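Side-chain contact in capsular polysaccharide biosynthesis protein (Vibrio cholerae, PDB 1XPJ), which is of unknown function but is probably a haloacid dehalogenase-like hydrolase that may act in capsular polysaccharide biosynthesis: residues A[67-72]-A[81-86]. Sequence-based numbering, arbitrary orientation.
Sequences PIITEW and DEILVG
Ile83 sends its long branch out from the strand to helix 66-75, where the terminal methyl CD1 lies 3.6 Å from CG2 of Thr70 in the threonine conformer described, one of two modelled, the two side chains crossing at about a right angle. With CG1 beside the backbone N (chi1 -49°) and CG2 anti to it, the branches of Ile83 diverge: CD1 meets the threonine, while CG2 faces CG2 of Ile69 at 4.3 Å. A beta-branched residue suits this strand position, since one side chain reaches two neighbouring positions of the helix. Ile69 is branched to similar effect. Its CD1 comes within 4.2 Å of CG1 of Val85, two residues along the strand and on the same face as Ile83. The compact, beta-branched valine suits a strand and presents a methyl to Ile69, while also packing against Leu66 and Ile61.

Thr70, in the same conformer, offers the strand a methyl group and turns its hydroxyl back to its own helix: OG1 donates to the carbonyl O of Pro67 at 3.0 Å, tilted 29° from the carbonyl plane. That oxygen also accepts the helical bond from Glu71 N.

Residues 67-72 of helix 66-75 run roughly antiparallel to strand 82-85, at 148°, as in the alpha-to-beta return of a Rossmann-like HAD core. Strand 82-85 is outermost in the chain's parallel sheet, and Ile83 also meets Leu66 and Leu73 of the helix and Ile63 of a second subunit. Ile69 also touches Leu8, within the presumed HAD motif. No hydrogen bond joins the two segments; the contact is apolar and modest, and what it contributes, alongside Leu66 and Leu73, is dispersion and the exclusion of water.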
ATOM      1  N   PRO A  67     -14.137 -10.526  -0.473  1.00 21.79           N
ATOM      2  CA  PRO A  67     -15.346 -11.229  -0.014  1.00 21.71           C
ATOM      3  C   PRO A  67     -15.198 -12.749   0.071  1.00 21.49           C
ATOM      4  O   PRO A  67     -15.566 -13.307   1.101  1.00 22.11           O
ATOM      5  CB  PRO A  67     -16.411 -10.840  -1.052  1.00 21.19           C
ATOM      6  CG  PRO A  67     -15.951  -9.506  -1.552  1.00 21.66           C
ATOM      7  CD  PRO A  67     -14.443  -9.575  -1.558  1.00 21.50           C
ATOM      8  N   ILE A  68     -14.648 -13.389  -0.957  1.00 21.52           N
ATOM      9  CA  ILE A  68     -14.505 -14.846  -0.992  1.00 21.44           C
ATOM     10  C   ILE A  68     -13.495 -15.366   0.015  1.00 22.13           C
ATOM     11  O   ILE A  68     -13.682 -16.452   0.559  1.00 22.42           O
ATOM     12  CB  ILE A  68     -14.178 -15.338  -2.425  1.00 21.35           C
ATOM     13  CG1 ILE A  68     -15.465 -15.415  -3.236  1.00 20.77           C
ATOM     14  CG2 ILE A  68     -13.494 -16.719  -2.429  1.00 20.25           C
ATOM     15  CD1 ILE A  68     -15.248 -15.338  -4.733  1.00 21.64           C
ATOM     16  N   ILE A  69     -12.445 -14.585   0.281  1.00 22.45           N
ATOM     17  CA  ILE A  69     -11.493 -14.932   1.327  1.00 22.49           C
ATOM     18  C   ILE A  69     -12.176 -14.977   2.699  1.00 22.94           C
ATOM     19  O   ILE A  69     -12.066 -15.971   3.423  1.00 23.28           O
ATOM     20  CB  ILE A  69     -10.311 -13.948   1.348  1.00 22.77           C
ATOM     21  CG1 ILE A  69      -9.459 -14.091   0.085  1.00 21.01           C
ATOM     22  CG2 ILE A  69      -9.471 -14.096   2.651  1.00 21.42           C
ATOM     23  CD1 ILE A  69      -8.461 -12.958  -0.089  1.00 20.67           C
ATOM     24  N   THR A  70     -12.872 -13.904   3.058  1.00 22.69           N
ATOM     25  CA  THR A  70     -13.467 -13.820   4.387  1.00 22.36           C
ATOM     26  C   THR A  70     -14.517 -14.901   4.572  1.00 22.36           C
ATOM     27  O   THR A  70     -14.501 -15.622   5.563  1.00 22.77           O
ATOM     28  CB  THR A  70     -14.044 -12.410   4.651  1.00 22.19           C
ATOM     29  OG1 THR A  70     -15.276 -12.241   3.943  0.50 21.41           O
ATOM     30  CG2 THR A  70     -13.120 -11.332   4.088  0.50 22.37           C
ATOM     31  N   GLU A  71     -15.409 -15.021   3.597  1.00 22.57           N
ATOM     32  CA  GLU A  71     -16.405 -16.088   3.581  1.00 22.74           C
ATOM     33  C   GLU A  71     -15.760 -17.460   3.834  1.00 22.21           C
ATOM     34  O   GLU A  71     -16.209 -18.198   4.631  1.00 22.07           O
ATOM     35  CB  GLU A  71     -17.173 -16.070   2.244  1.00 22.80           C
ATOM     36  CG  GLU A  71     -18.265 -17.139   2.182  0.50 23.59           C
ATOM     37  CD  GLU A  71     -18.868 -17.274   0.797  0.50 25.52           C
ATOM     38  OE1 GLU A  71     -18.194 -17.836  -0.097  0.50 26.20           O
ATOM     39  OE2 GLU A  71     -20.019 -16.821   0.614  0.50 25.36           O
ATOM     40  N   TRP A  72     -14.667 -17.760   3.125  1.00 21.48           N
ATOM     41  CA  TRP A  72     -13.972 -19.031   3.270  1.00 21.73           C
ATOM     42  C   TRP A  72     -13.343 -19.201   4.654  1.00 22.12           C
ATOM     43  O   TRP A  72     -13.465 -20.262   5.277  1.00 22.29           O
ATOM     44  CB  TRP A  72     -12.920 -19.195   2.172  1.00 21.51           C
ATOM     45  CG  TRP A  72     -12.310 -20.554   2.112  1.00 21.03           C
ATOM     46  CD1 TRP A  72     -12.726 -21.612   1.338  1.00 22.01           C
ATOM     47  CD2 TRP A  72     -11.177 -21.026   2.858  1.00 21.54           C
ATOM     48  NE1 TRP A  72     -11.912 -22.701   1.546  1.00 22.28           N
ATOM     49  CE2 TRP A  72     -10.952 -22.373   2.474  1.00 21.59           C
ATOM     50  CE3 TRP A  72     -10.307 -20.442   3.802  1.00 21.17           C
ATOM     51  CZ2 TRP A  72      -9.897 -23.144   3.005  1.00 21.26           C
ATOM     52  CZ3 TRP A  72      -9.261 -21.209   4.326  1.00 20.48           C
ATOM     53  CH2 TRP A  72      -9.067 -22.546   3.925  1.00 20.47           C
ATOM     54  N   ASP A  81      -7.160 -11.881  12.920  1.00 23.24           N
ATOM     55  CA  ASP A  81      -7.321 -10.511  13.387  1.00 22.75           C
ATOM     56  C   ASP A  81      -7.153  -9.481  12.285  1.00 22.46           C
ATOM     57  O   ASP A  81      -7.646  -8.372  12.422  1.00 22.34           O
ATOM     58  CB  ASP A  81      -6.318 -10.218  14.481  1.00 23.14           C
ATOM     59  CG  ASP A  81      -6.471 -11.136  15.641  1.00 23.80           C
ATOM     60  OD1 ASP A  81      -7.412 -10.924  16.436  1.00 24.08           O
ATOM     61  OD2 ASP A  81      -5.708 -12.100  15.831  1.00 24.71           O
ATOM     62  N   GLU A  82      -6.452  -9.836  11.207  1.00 22.14           N
ATOM     63  CA  GLU A  82      -6.264  -8.930  10.069  1.00 22.28           C
ATOM     64  C   GLU A  82      -6.260  -9.705   8.766  1.00 22.52           C
ATOM     65  O   GLU A  82      -5.848 -10.860   8.746  1.00 22.83           O
ATOM     66  CB  GLU A  82      -4.931  -8.177  10.160  1.00 22.54           C
ATOM     67  CG  GLU A  82      -4.857  -7.061  11.195  1.00 22.99           C
ATOM     68  CD  GLU A  82      -3.454  -6.490  11.312  1.00 24.62           C
ATOM     69  OE1 GLU A  82      -2.714  -6.502  10.292  1.00 27.66           O
ATOM     70  OE2 GLU A  82      -3.083  -6.016  12.404  1.00 21.48           O
ATOM     71  N   ILE A  83      -6.724  -9.074   7.687  1.00 22.24           N
ATOM     72  CA  ILE A  83      -6.470  -9.571   6.347  1.00 22.57           C
ATOM     73  C   ILE A  83      -5.769  -8.491   5.523  1.00 22.96           C
ATOM     74  O   ILE A  83      -6.155  -7.323   5.571  1.00 23.14           O
ATOM     75  CB  ILE A  83      -7.753 -10.021   5.627  1.00 22.58           C
ATOM     76  CG1 ILE A  83      -8.596 -10.934   6.513  1.00 23.52           C
ATOM     77  CG2 ILE A  83      -7.390 -10.734   4.338  1.00 22.17           C
ATOM     78  CD1 ILE A  83      -9.987 -11.216   5.930  1.00 24.36           C
ATOM     79  N   LEU A  84      -4.741  -8.903   4.782  1.00 22.71           N
ATOM     80  CA  LEU A  84      -3.917  -8.012   3.995  1.00 22.59           C
ATOM     81  C   LEU A  84      -3.830  -8.617   2.599  1.00 22.35           C
ATOM     82  O   LEU A  84      -3.418  -9.760   2.451  1.00 21.73           O
ATOM     83  CB  LEU A  84      -2.515  -7.910   4.616  1.00 22.77           C
ATOM     84  CG  LEU A  84      -2.280  -7.176   5.962  1.00 23.40           C
ATOM     85  CD1 LEU A  84      -0.789  -7.144   6.273  1.00 21.27           C
ATOM     86  CD2 LEU A  84      -2.837  -5.744   5.969  1.00 21.06           C
ATOM     87  N   VAL A  85      -4.238  -7.862   1.585  1.00 22.01           N
ATOM     88  CA  VAL A  85      -4.133  -8.328   0.209  1.00 22.10           C
ATOM     89  C   VAL A  85      -3.029  -7.508  -0.442  1.00 22.60           C
ATOM     90  O   VAL A  85      -2.515  -6.591   0.183  1.00 22.21           O
ATOM     91  CB  VAL A  85      -5.467  -8.193  -0.557  1.00 21.93           C
ATOM     92  CG1 VAL A  85      -6.434  -9.258  -0.134  1.00 19.85           C
ATOM     93  CG2 VAL A  85      -6.079  -6.788  -0.371  1.00 22.61           C
ATOM     94  N   GLY A  86      -2.647  -7.851  -1.675  1.00 23.01           N
ATOM     95  CA  GLY A  86      -1.651  -7.076  -2.393  1.00 23.49           C
ATOM     96  C   GLY A  86      -0.203  -7.469  -2.100  1.00 23.91           C
ATOM     97  O   GLY A  86       0.733  -6.726  -2.410  1.00 24.49           O
TER